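Local coordinates for gala protein type 1, 3 or 4 (Legionella pneumophila subsp. pneumophila, PDB 4XA9) that is a leucine-rich-repeat protein that may bind small GTPases and stimulate their GTP hydrolysis, at residues D105-A115 against V130-N139; I118-K129 against L140-E151. All coordinates share one frame; numbering follows the deposited sequence. Where two conformers were deposited one is given.

Interaction 1: residues D105-A115 against V130-N139; sequences DEGVKALAANA and VGAGYLAQSN
On the helical, convex side of a leucine-rich-repeat solenoid, Tyr134 of helix 129-135 enters helix 104-113 as a knob among Asp105, Val108, Lys109 and Ala112. The two helical segments are almost exactly parallel, their axes 8.5 Å apart, as expected when successive repeats stack by translation. With CG anti to the carbonyl carbon (chi1 -60°), the Tyr134 ring turns back towards Val130 O, one turn earlier in the same helix, which lies over one face. Lys109 covers the opposite face: its CG stands 3.8 Å from the ring centroid of Tyr134, a CH-pi contact 12° off the normal. Beyond this the lysine chain runs straight until a bend at its last torsion brings NZ near the ring atom CE1. The hydroxyl is tied to the neighbouring helix through a water in the ring plane, 2.7 Å from Tyr134 OH and 2.6 Å from Glu106 OE2. Deeper in, Ala112 CB packs 3.8 Å from Leu135 CD2.

Polar contacts mark both ends. Asp105 OD1 receives a weak bond from Gly131 N (3.0 Å), while OD2 faces Thr128 OG1, a probable hydrogen bond. Past the helices, a water joins Ala112 O to Asn139 N; within 130-139, Ser138 OG donates to Leu135 O (2.7 Å). Direct bonding across the interface is thus sparse: cohesion comes chiefly from apolar and aromatic contact, with water bridging at the more exposed margins.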
loop_
_atom_site.group_PDB
_atom_site.type_symbol
_atom_site.label_atom_id
_atom_site.label_comp_id
_atom_site.label_asym_id
_atom_site.label_seq_id
_atom_site.Cartn_x
_atom_site.Cartn_y
_atom_site.Cartn_z
ATOM N N ASP A 105 16.919 9.784 3.025
ATOM C CA ASP A 105 17.005 11.217 3.293
ATOM C C ASP A 105 17.874 11.935 2.265
ATOM O O ASP A 105 17.587 13.072 1.891
ATOM C CB ASP A 105 17.538 11.475 4.708
ATOM C CG ASP A 105 16.526 11.125 5.777
ATOM O OD1 ASP A 105 15.314 11.148 5.467
ATOM O OD2 ASP A 105 16.930 10.836 6.922
ATOM N N GLU A 106 18.927 11.269 1.803
ATOM C CA GLU A 106 19.838 11.867 0.832
ATOM C C GLU A 106 19.164 12.007 -0.529
ATOM O O GLU A 106 19.397 12.976 -1.249
ATOM C CB GLU A 106 21.113 11.032 0.702
ATOM C CG GLU A 106 21.979 11.002 1.958
ATOM C CD GLU A 106 22.512 12.373 2.351
ATOM O OE1 GLU A 106 22.804 13.189 1.447
ATOM O OE2 GLU A 106 22.644 12.634 3.566
ATOM N N GLY A 107 18.330 11.033 -0.878
ATOM C CA GLY A 107 17.623 11.076 -2.143
ATOM C C GLY A 107 16.637 12.222 -2.143
ATOM O O GLY A 107 16.553 12.995 -3.094
ATOM N N VAL A 108 15.907 12.352 -1.045
ATOM C CA VAL A 108 14.869 13.366 -0.926
ATOM C C VAL A 108 15.478 14.761 -0.791
ATOM O O VAL A 108 14.854 15.762 -1.142
ATOM C CB VAL A 108 13.934 13.045 0.267
ATOM C CG1 VAL A 108 13.798 14.225 1.230
ATOM C CG2 VAL A 108 12.583 12.594 -0.251
ATOM N N LYS A 109 16.711 14.817 -0.291
ATOM C CA LYS A 109 17.433 16.079 -0.165
ATOM C C LYS A 109 17.553 16.751 -1.529
ATOM O O LYS A 109 17.279 17.946 -1.687
ATOM C CB LYS A 109 18.822 15.845 0.429
ATOM C CG LYS A 109 19.593 17.113 0.755
ATOM C CD LYS A 109 21.037 16.788 1.115
ATOM C CE LYS A 109 21.777 18.008 1.633
ATOM N NZ LYS A 109 21.272 18.429 2.968
ATOM N N ALA A 110 17.952 15.968 -2.522
ATOM C CA ALA A 110 18.077 16.469 -3.885
ATOM C C ALA A 110 16.723 16.868 -4.473
ATOM O O ALA A 110 16.585 17.943 -5.056
ATOM C CB ALA A 110 18.748 15.422 -4.764
ATOM N N LEU A 111 15.725 16.002 -4.321
ATOM C CA LEU A 111 14.408 16.267 -4.885
ATOM C C LEU A 111 13.782 17.528 -4.299
ATOM O O LEU A 111 13.100 18.277 -4.999
ATOM C CB LEU A 111 13.478 15.074 -4.653
ATOM C CG LEU A 111 13.837 13.823 -5.442
ATOM C CD1 LEU A 111 12.909 12.688 -5.069
ATOM C CD2 LEU A 111 13.780 14.098 -6.942
ATOM N N ALA A 112 14.019 17.764 -3.014
ATOM C CA ALA A 112 13.415 18.905 -2.348
ATOM C C ALA A 112 14.031 20.203 -2.853
ATOM O O ALA A 112 13.424 21.268 -2.747
ATOM C CB ALA A 112 13.573 18.786 -0.840
ATOM N N ALA A 113 15.236 20.105 -3.407
ATOM C CA ALA A 113 15.938 21.271 -3.942
ATOM C C ALA A 113 15.558 21.549 -5.397
ATOM O O ALA A 113 15.902 22.594 -5.947
ATOM C CB ALA A 113 17.444 21.081 -3.818
ATOM N N ASN A 114 14.843 20.611 -6.016
ATOM C CA ASN A 114 14.343 20.805 -7.372
ATOM C C ASN A 114 13.046 21.619 -7.402
ATOM O O ASN A 114 11.971 21.103 -7.092
ATOM C CB ASN A 114 14.136 19.450 -8.051
ATOM C CG ASN A 114 13.620 19.582 -9.472
ATOM O OD1 ASN A 114 13.607 20.671 -10.045
ATOM N ND2 ASN A 114 13.219 18.461 -10.060
ATOM N N ALA A 115 13.150 22.886 -7.797
ATOM C CA ALA A 115 11.999 23.786 -7.800
ATOM C C ALA A 115 11.020 23.478 -8.936
ATOM O O ALA A 115 9.910 24.006 -8.965
ATOM C CB ALA A 115 12.465 25.233 -7.886
ATOM N N VAL A 130 14.710 13.844 9.150
ATOM C CA VAL A 130 15.752 14.624 8.486
ATOM C C VAL A 130 15.324 14.965 7.057
ATOM O O VAL A 130 15.448 16.107 6.617
ATOM C CB VAL A 130 17.106 13.879 8.470
ATOM C CG1 VAL A 130 18.132 14.663 7.669
ATOM C CG2 VAL A 130 17.610 13.661 9.892
ATOM N N GLY A 131 14.805 13.972 6.341
ATOM C CA GLY A 131 14.286 14.191 5.004
ATOM C C GLY A 131 13.101 15.138 4.985
ATOM O O GLY A 131 12.976 15.972 4.088
ATOM N N ALA A 132 12.221 15.011 5.977
ATOM C CA ALA A 132 11.076 15.909 6.085
ATOM C C ALA A 132 11.563 17.347 6.230
ATOM O O ALA A 132 10.955 18.279 5.700
ATOM C CB ALA A 132 10.201 15.523 7.255
ATOM N N GLY A 133 12.673 17.517 6.944
ATOM C CA GLY A 133 13.291 18.823 7.090
ATOM C C GLY A 133 13.679 19.424 5.752
ATOM O O GLY A 133 13.498 20.623 5.513
ATOM N N TYR A 134 14.212 18.586 4.871
ATOM C CA TYR A 134 14.576 19.027 3.533
ATOM C C TYR A 134 13.343 19.445 2.738
ATOM O O TYR A 134 13.351 20.461 2.039
ATOM C CB TYR A 134 15.318 17.915 2.789
ATOM C CG TYR A 134 16.602 17.462 3.455
ATOM C CD1 TYR A 134 17.398 18.351 4.170
ATOM C CD2 TYR A 134 17.016 16.141 3.367
ATOM C CE1 TYR A 134 18.577 17.929 4.773
ATOM C CE2 TYR A 134 18.181 15.713 3.963
ATOM C CZ TYR A 134 18.959 16.606 4.664
ATOM O OH TYR A 134 20.122 16.159 5.252
ATOM N N LEU A 135 12.285 18.644 2.848
ATOM C CA LEU A 135 11.067 18.861 2.080
ATOM C C LEU A 135 10.320 20.086 2.582
ATOM O O LEU A 135 9.533 20.694 1.851
ATOM C CB LEU A 135 10.170 17.620 2.146
ATOM C CG LEU A 135 10.683 16.390 1.400
ATOM C CD1 LEU A 135 9.896 15.146 1.778
ATOM C CD2 LEU A 135 10.583 16.632 -0.096
ATOM N N ALA A 136 10.578 20.452 3.833
ATOM C CA ALA A 136 9.958 21.632 4.426
ATOM C C ALA A 136 10.423 22.911 3.736
ATOM O O ALA A 136 9.788 23.955 3.854
ATOM C CB ALA A 136 10.260 21.693 5.912
ATOM N N GLN A 137 11.531 22.822 3.008
ATOM C CA GLN A 137 12.078 23.974 2.298
ATOM C C GLN A 137 11.796 23.918 0.794
ATOM O O GLN A 137 12.235 24.786 0.037
ATOM C CB GLN A 137 13.587 24.071 2.539
ATOM C CG GLN A 137 13.976 24.084 4.006
ATOM C CD GLN A 137 13.482 25.322 4.730
ATOM O OE1 GLN A 137 13.251 26.367 4.118
ATOM N NE2 GLN A 137 13.310 25.209 6.043
ATOM N N SER A 138 11.063 22.897 0.362
ATOM C CA SER A 138 10.797 22.705 -1.059
ATOM C C SER A 138 9.676 23.612 -1.539
ATOM O O SER A 138 9.034 24.290 -0.741
ATOM C CB SER A 138 10.425 21.253 -1.346
ATOM O OG SER A 138 9.146 20.976 -0.815
ATOM N N ASN A 139 9.435 23.598 -2.849
ATOM C CA ASN A 139 8.325 24.337 -3.442
ATOM C C ASN A 139 7.173 23.414 -3.838
ATOM O O ASN A 139 6.301 23.794 -4.619
ATOM C CB ASN A 139 8.800 25.128 -4.667
ATOM C CG ASN A 139 9.668 26.321 -4.295
ATOM O OD1 ASN A 139 9.458 26.960 -3.262
ATOM N ND2 ASN A 139 10.648 26.626 -5.138
HETATM O O HOH W 1 20.474 13.545 4.756
HETATM O O HOH W 2 11.939 22.754 -4.246
HETATM O O HOH W 3 9.820 21.705 -5.742
#

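Interaction 2: residues I118-K129 against L140-E151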
loop_
_atom_site.group_PDB
_atom_site.type_symbol
_atom_site.label_atom_id
_atom_site.label_comp_id
_atom_site.label_asym_id
_atom_site.label_seq_id
_atom_site.Cartn_x
_atom_site.Cartn_y
_atom_site.Cartn_z
ATOM N N ILE A 118 6.303 19.839 -8.728
ATOM C CA ILE A 118 5.040 20.289 -8.160
ATOM C C ILE A 118 4.429 19.210 -7.261
ATOM O O ILE A 118 3.897 19.506 -6.188
ATOM C CB ILE A 118 4.023 20.652 -9.259
ATOM C CG1 ILE A 118 4.633 21.633 -10.258
ATOM C CG2 ILE A 118 2.776 21.253 -8.643
ATOM C CD1 ILE A 118 3.711 21.963 -11.420
ATOM N N THR A 119 4.508 17.958 -7.707
ATOM C CA THR A 119 3.930 16.837 -6.971
ATOM C C THR A 119 4.931 15.705 -6.792
ATOM O O THR A 119 5.565 15.274 -7.753
ATOM C CB THR A 119 2.687 16.285 -7.685
ATOM O OG1 THR A 119 1.659 17.280 -7.703
ATOM C CG2 THR A 119 2.171 15.042 -6.992
ATOM N N LEU A 120 5.069 15.225 -5.559
ATOM C CA LEU A 120 5.988 14.129 -5.273
ATOM C C LEU A 120 5.325 13.005 -4.483
ATOM O O LEU A 120 4.815 13.213 -3.375
ATOM C CB LEU A 120 7.214 14.639 -4.506
ATOM C CG LEU A 120 8.232 13.572 -4.078
ATOM C CD1 LEU A 120 8.854 12.900 -5.296
ATOM C CD2 LEU A 120 9.309 14.150 -3.177
ATOM N N TYR A 121 5.334 11.812 -5.065
ATOM C CA TYR A 121 4.939 10.603 -4.352
ATOM C C TYR A 121 6.211 9.880 -3.963
ATOM O O TYR A 121 7.036 9.566 -4.828
ATOM C CB TYR A 121 4.052 9.696 -5.211
ATOM C CG TYR A 121 2.815 10.370 -5.759
ATOM C CD1 TYR A 121 1.631 10.375 -5.043
ATOM C CD2 TYR A 121 2.837 11.007 -6.997
ATOM C CE1 TYR A 121 0.501 10.990 -5.536
ATOM C CE2 TYR A 121 1.707 11.626 -7.505
ATOM C CZ TYR A 121 0.542 11.614 -6.767
ATOM O OH TYR A 121 -0.586 12.227 -7.258
ATOM N N ALA A 122 6.390 9.627 -2.672
ATOM C CA ALA A 122 7.624 9.008 -2.211
ATOM C C ALA A 122 7.346 8.075 -1.050
ATOM O O ALA A 122 8.080 8.067 -0.062
ATOM C CB ALA A 122 8.650 10.079 -1.808
ATOM N N LEU A 123 6.278 7.298 -1.174
ATOM C CA LEU A 123 5.887 6.346 -0.141
ATOM C C LEU A 123 7.008 5.347 0.097
ATOM O O LEU A 123 7.710 4.963 -0.843
ATOM C CB LEU A 123 4.611 5.595 -0.539
ATOM C CG LEU A 123 3.267 6.319 -0.610
ATOM C CD1 LEU A 123 3.211 7.270 -1.803
ATOM C CD2 LEU A 123 2.139 5.301 -0.706
ATOM N N TYR A 124 7.149 4.921 1.351
ATOM C CA TYR A 124 8.111 3.886 1.755
ATOM C C TYR A 124 9.500 4.053 1.133
ATOM O O TYR A 124 9.865 3.335 0.211
ATOM C CB TYR A 124 7.568 2.491 1.422
ATOM C CG TYR A 124 8.304 1.390 2.155
ATOM C CD1 TYR A 124 8.095 1.186 3.514
ATOM C CD2 TYR A 124 9.218 0.571 1.498
ATOM C CE1 TYR A 124 8.772 0.194 4.203
ATOM C CE2 TYR A 124 9.902 -0.429 2.179
ATOM C CZ TYR A 124 9.673 -0.609 3.531
ATOM O OH TYR A 124 10.344 -1.597 4.222
ATOM N N ASN A 125 10.275 4.999 1.647
ATOM C CA ASN A 125 11.589 5.268 1.085
ATOM C C ASN A 125 12.654 5.457 2.156
ATOM O O ASN A 125 13.714 6.019 1.882
ATOM C CB ASN A 125 11.537 6.501 0.174
ATOM C CG ASN A 125 11.385 6.138 -1.295
ATOM O OD1 ASN A 125 12.090 5.261 -1.810
ATOM N ND2 ASN A 125 10.462 6.810 -1.979
ATOM N N LYS A 126 12.366 4.976 3.364
ATOM C CA LYS A 126 13.232 5.192 4.527
ATOM C C LYS A 126 13.491 6.679 4.768
ATOM O O LYS A 126 14.565 7.068 5.233
ATOM C CB LYS A 126 14.563 4.448 4.364
ATOM C CG LYS A 126 14.402 2.952 4.148
ATOM C CD LYS A 126 15.748 2.250 3.980
ATOM C CE LYS A 126 15.720 1.277 2.800
ATOM N NZ LYS A 126 14.328 0.985 2.318
ATOM N N ILE A 127 12.503 7.511 4.455
ATOM C CA ILE A 127 12.615 8.936 4.735
ATOM C C ILE A 127 12.340 9.172 6.218
ATOM O O ILE A 127 11.379 8.650 6.768
ATOM C CB ILE A 127 11.650 9.757 3.860
ATOM C CG1 ILE A 127 11.925 9.459 2.378
ATOM C CG2 ILE A 127 11.772 11.252 4.170
ATOM C CD1 ILE A 127 10.876 10.001 1.426
ATOM N N THR A 128 13.208 9.934 6.868
ATOM C CA THR A 128 13.061 10.200 8.294
ATOM C C THR A 128 12.708 11.658 8.527
ATOM O O THR A 128 12.439 12.392 7.575
ATOM C CB THR A 128 14.348 9.867 9.067
ATOM O OG1 THR A 128 15.354 10.852 8.780
ATOM C CG2 THR A 128 14.856 8.479 8.673
ATOM N N LYS A 129 12.720 12.078 9.792
ATOM C CA LYS A 129 12.506 13.483 10.136
ATOM C C LYS A 129 13.538 14.393 9.461
ATOM O O LYS A 129 13.281 15.576 9.234
ATOM C CB LYS A 129 12.556 13.679 11.657
ATOM C CG LYS A 129 13.868 13.236 12.309
ATOM C CD LYS A 129 13.788 13.344 13.829
ATOM C CE LYS A 129 15.113 12.990 14.487
ATOM N NZ LYS A 129 15.542 11.599 14.187
ATOM N N LEU A 140 7.173 22.204 -3.289
ATOM C CA LEU A 140 6.160 21.204 -3.615
ATOM C C LEU A 140 4.763 21.641 -3.194
ATOM O O LEU A 140 4.576 22.193 -2.110
ATOM C CB LEU A 140 6.510 19.864 -2.955
ATOM C CG LEU A 140 7.699 19.135 -3.587
ATOM C CD1 LEU A 140 8.236 18.052 -2.661
ATOM C CD2 LEU A 140 7.290 18.539 -4.934
ATOM N N LYS A 141 3.787 21.405 -4.065
ATOM C CA LYS A 141 2.395 21.676 -3.735
ATOM C C LYS A 141 1.720 20.447 -3.132
ATOM O O LYS A 141 0.811 20.570 -2.311
ATOM C CB LYS A 141 1.632 22.146 -4.974
ATOM C CG LYS A 141 2.101 23.497 -5.489
ATOM C CD LYS A 141 1.107 24.081 -6.475
ATOM C CE LYS A 141 1.482 25.505 -6.852
ATOM N NZ LYS A 141 0.357 26.212 -7.532
ATOM N N LYS A 142 2.178 19.263 -3.535
ATOM C CA LYS A 142 1.632 18.010 -3.021
ATOM C C LYS A 142 2.736 17.004 -2.718
ATOM O O LYS A 142 3.618 16.779 -3.549
ATOM C CB LYS A 142 0.647 17.399 -4.020
ATOM C CG LYS A 142 0.162 16.000 -3.625
ATOM C CD LYS A 142 -0.847 15.443 -4.626
ATOM C CE LYS A 142 -1.316 14.050 -4.209
ATOM N NZ LYS A 142 -2.352 13.510 -5.135
ATOM N N ILE A 143 2.687 16.405 -1.531
ATOM C CA ILE A 143 3.623 15.346 -1.157
ATOM C C ILE A 143 2.876 14.178 -0.514
ATOM O O ILE A 143 2.035 14.370 0.373
ATOM C CB ILE A 143 4.711 15.823 -0.155
ATOM C CG1 ILE A 143 5.094 17.287 -0.384
ATOM C CG2 ILE A 143 5.964 14.948 -0.266
ATOM C CD1 ILE A 143 6.219 17.756 0.537
ATOM N N ASP A 144 3.191 12.969 -0.967
ATOM C CA ASP A 144 2.679 11.750 -0.359
ATOM C C ASP A 144 3.852 11.009 0.264
ATOM O O ASP A 144 4.768 10.578 -0.445
ATOM C CB ASP A 144 1.961 10.883 -1.397
ATOM C CG ASP A 144 1.171 9.731 -0.772
ATOM O OD1 ASP A 144 1.591 9.209 0.287
ATOM O OD2 ASP A 144 0.134 9.336 -1.354
ATOM N N LEU A 145 3.824 10.862 1.584
ATOM C CA LEU A 145 4.946 10.282 2.314
ATOM C C LEU A 145 4.570 9.062 3.154
ATOM O O LEU A 145 5.254 8.754 4.128
ATOM C CB LEU A 145 5.580 11.341 3.224
ATOM C CG LEU A 145 6.269 12.483 2.489
ATOM C CD1 LEU A 145 6.665 13.604 3.445
ATOM C CD2 LEU A 145 7.484 11.943 1.731
ATOM N N CYS A 146 3.497 8.370 2.782
ATOM C CA CYS A 146 3.033 7.212 3.548
ATOM C C CYS A 146 4.147 6.194 3.762
ATOM O O CYS A 146 5.000 6.024 2.899
ATOM C CB CYS A 146 1.852 6.537 2.850
ATOM S SG CYS A 146 0.386 7.566 2.733
ATOM N N PHE A 147 4.133 5.539 4.921
ATOM C CA PHE A 147 5.083 4.475 5.260
ATOM C C PHE A 147 6.513 4.979 5.402
ATOM O O PHE A 147 7.460 4.229 5.172
ATOM C CB PHE A 147 5.053 3.341 4.222
ATOM C CG PHE A 147 3.668 2.871 3.859
ATOM C CD1 PHE A 147 2.839 2.298 4.812
ATOM C CD2 PHE A 147 3.216 2.966 2.554
ATOM C CE1 PHE A 147 1.573 1.854 4.480
ATOM C CE2 PHE A 147 1.946 2.521 2.211
ATOM C CZ PHE A 147 1.125 1.962 3.178
ATOM N N ASN A 148 6.663 6.246 5.770
ATOM C CA ASN A 148 7.960 6.807 6.147
ATOM C C ASN A 148 7.904 7.287 7.594
ATOM O O ASN A 148 7.002 8.039 7.961
ATOM C CB ASN A 148 8.362 7.977 5.239
ATOM C CG ASN A 148 8.660 7.544 3.813
ATOM O OD1 ASN A 148 9.724 6.989 3.528
ATOM N ND2 ASN A 148 7.729 7.818 2.905
ATOM N N SER A 149 8.859 6.868 8.413
ATOM C CA SER A 149 8.859 7.283 9.817
ATOM C C SER A 149 9.280 8.745 9.948
ATOM O O SER A 149 10.419 9.048 10.309
ATOM C CB SER A 149 9.779 6.385 10.647
ATOM O OG SER A 149 9.704 6.719 12.026
ATOM N N LEU A 150 8.352 9.649 9.646
ATOM C CA LEU A 150 8.629 11.080 9.686
ATOM C C LEU A 150 8.689 11.583 11.118
ATOM O O LEU A 150 9.398 12.542 11.413
ATOM C CB LEU A 150 7.558 11.867 8.926
ATOM C CG LEU A 150 7.262 11.495 7.474
ATOM C CD1 LEU A 150 6.125 12.353 6.948
ATOM C CD2 LEU A 150 8.510 11.653 6.612
ATOM N N GLU A 151 7.916 10.939 11.993
ATOM C CA GLU A 151 7.762 11.369 13.382
ATOM C C GLU A 151 7.197 12.790 13.491
ATOM O O GLU A 151 6.960 13.458 12.486
ATOM C CB GLU A 151 9.101 11.255 14.124
ATOM C CG GLU A 151 9.578 9.817 14.288
ATOM C CD GLU A 151 10.912 9.699 15.014
ATOM O OE1 GLU A 151 11.865 10.429 14.660
ATOM O OE2 GLU A 151 11.002 8.870 15.945
HETATM O O HOH W 4 10.269 3.847 5.213
HETATM O O HOH W 5 11.241 5.864 7.243
HETATM O O HOH W 6 12.450 9.851 11.990
#
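The buried side chain of Asn148 points toward residues 122-127, and its amide carries the tightly packed half of this contact. OD1 accepts from Asn125 N (2.8 Å) and Ile127 N (3.0 Å), which reach it from opposite faces of the amide plane. ND2 donates to Ala122 O at 3.0 Å and to Leu145 O of the same segment. Held through both ends, the amide has little rotational freedom, and it satisfies the backbone N-H of Asn125 and Ile127 and the carbonyl of Ala122. This is the asparagine ladder of leucine-rich repeats; one rung earlier, Asn125 bonds in the same manner to Val98, Asn101 and Ile103. Beside the amide, Ile127 CD1 lies 3.9 Å from Leu145 CD2. Strands 119-121 and 142-144 run parallel, and on their inward face Leu120 CB packs 3.9 Å from Leu140 CD2.

On the other face of the strands Thr119, Tyr121 and Lys142 are only partly covered. There Lys142, fully extended with CG anti to the backbone N (chi1 173°), lies across Tyr121 until NZ donates to OH at 3.0 Å. A second protein chain meets this side and the loop beyond it, its rings stacking on Tyr121 and, in the loop, on Phe147. The far end is looser: Lys129 NZ and Glu151 OE1 form only a long salt bridge of 3.9 Å, and a water links Lys129 N with Ser149 O and Glu151 OE1.

Read from the N terminus, the four segments alternate: 105-115, 118-129, 130-139, 140-151. Interaction 1 closes its loop when 130-139 returns to 105-115, after the chain has passed through strand 119-121. Interaction 2 closes when 140-151 returns to 118-129, after helix 129-135. Neither loop encloses the other; they cross, each contact spanning one segment of its partner. Interaction 2 pairs the two strands of the beta-alpha-beta unit 119-121, 129-135, 142-144, while interaction 1 packs its helix against the preceding helix 104-113. The two layers meet where Leu135 CD2 packs 3.8 Å from Leu140 CD1 and where Asp105 meets Thr128, the N-cap residue of helix 129-135, coupling the helix layer to the parallel sheet.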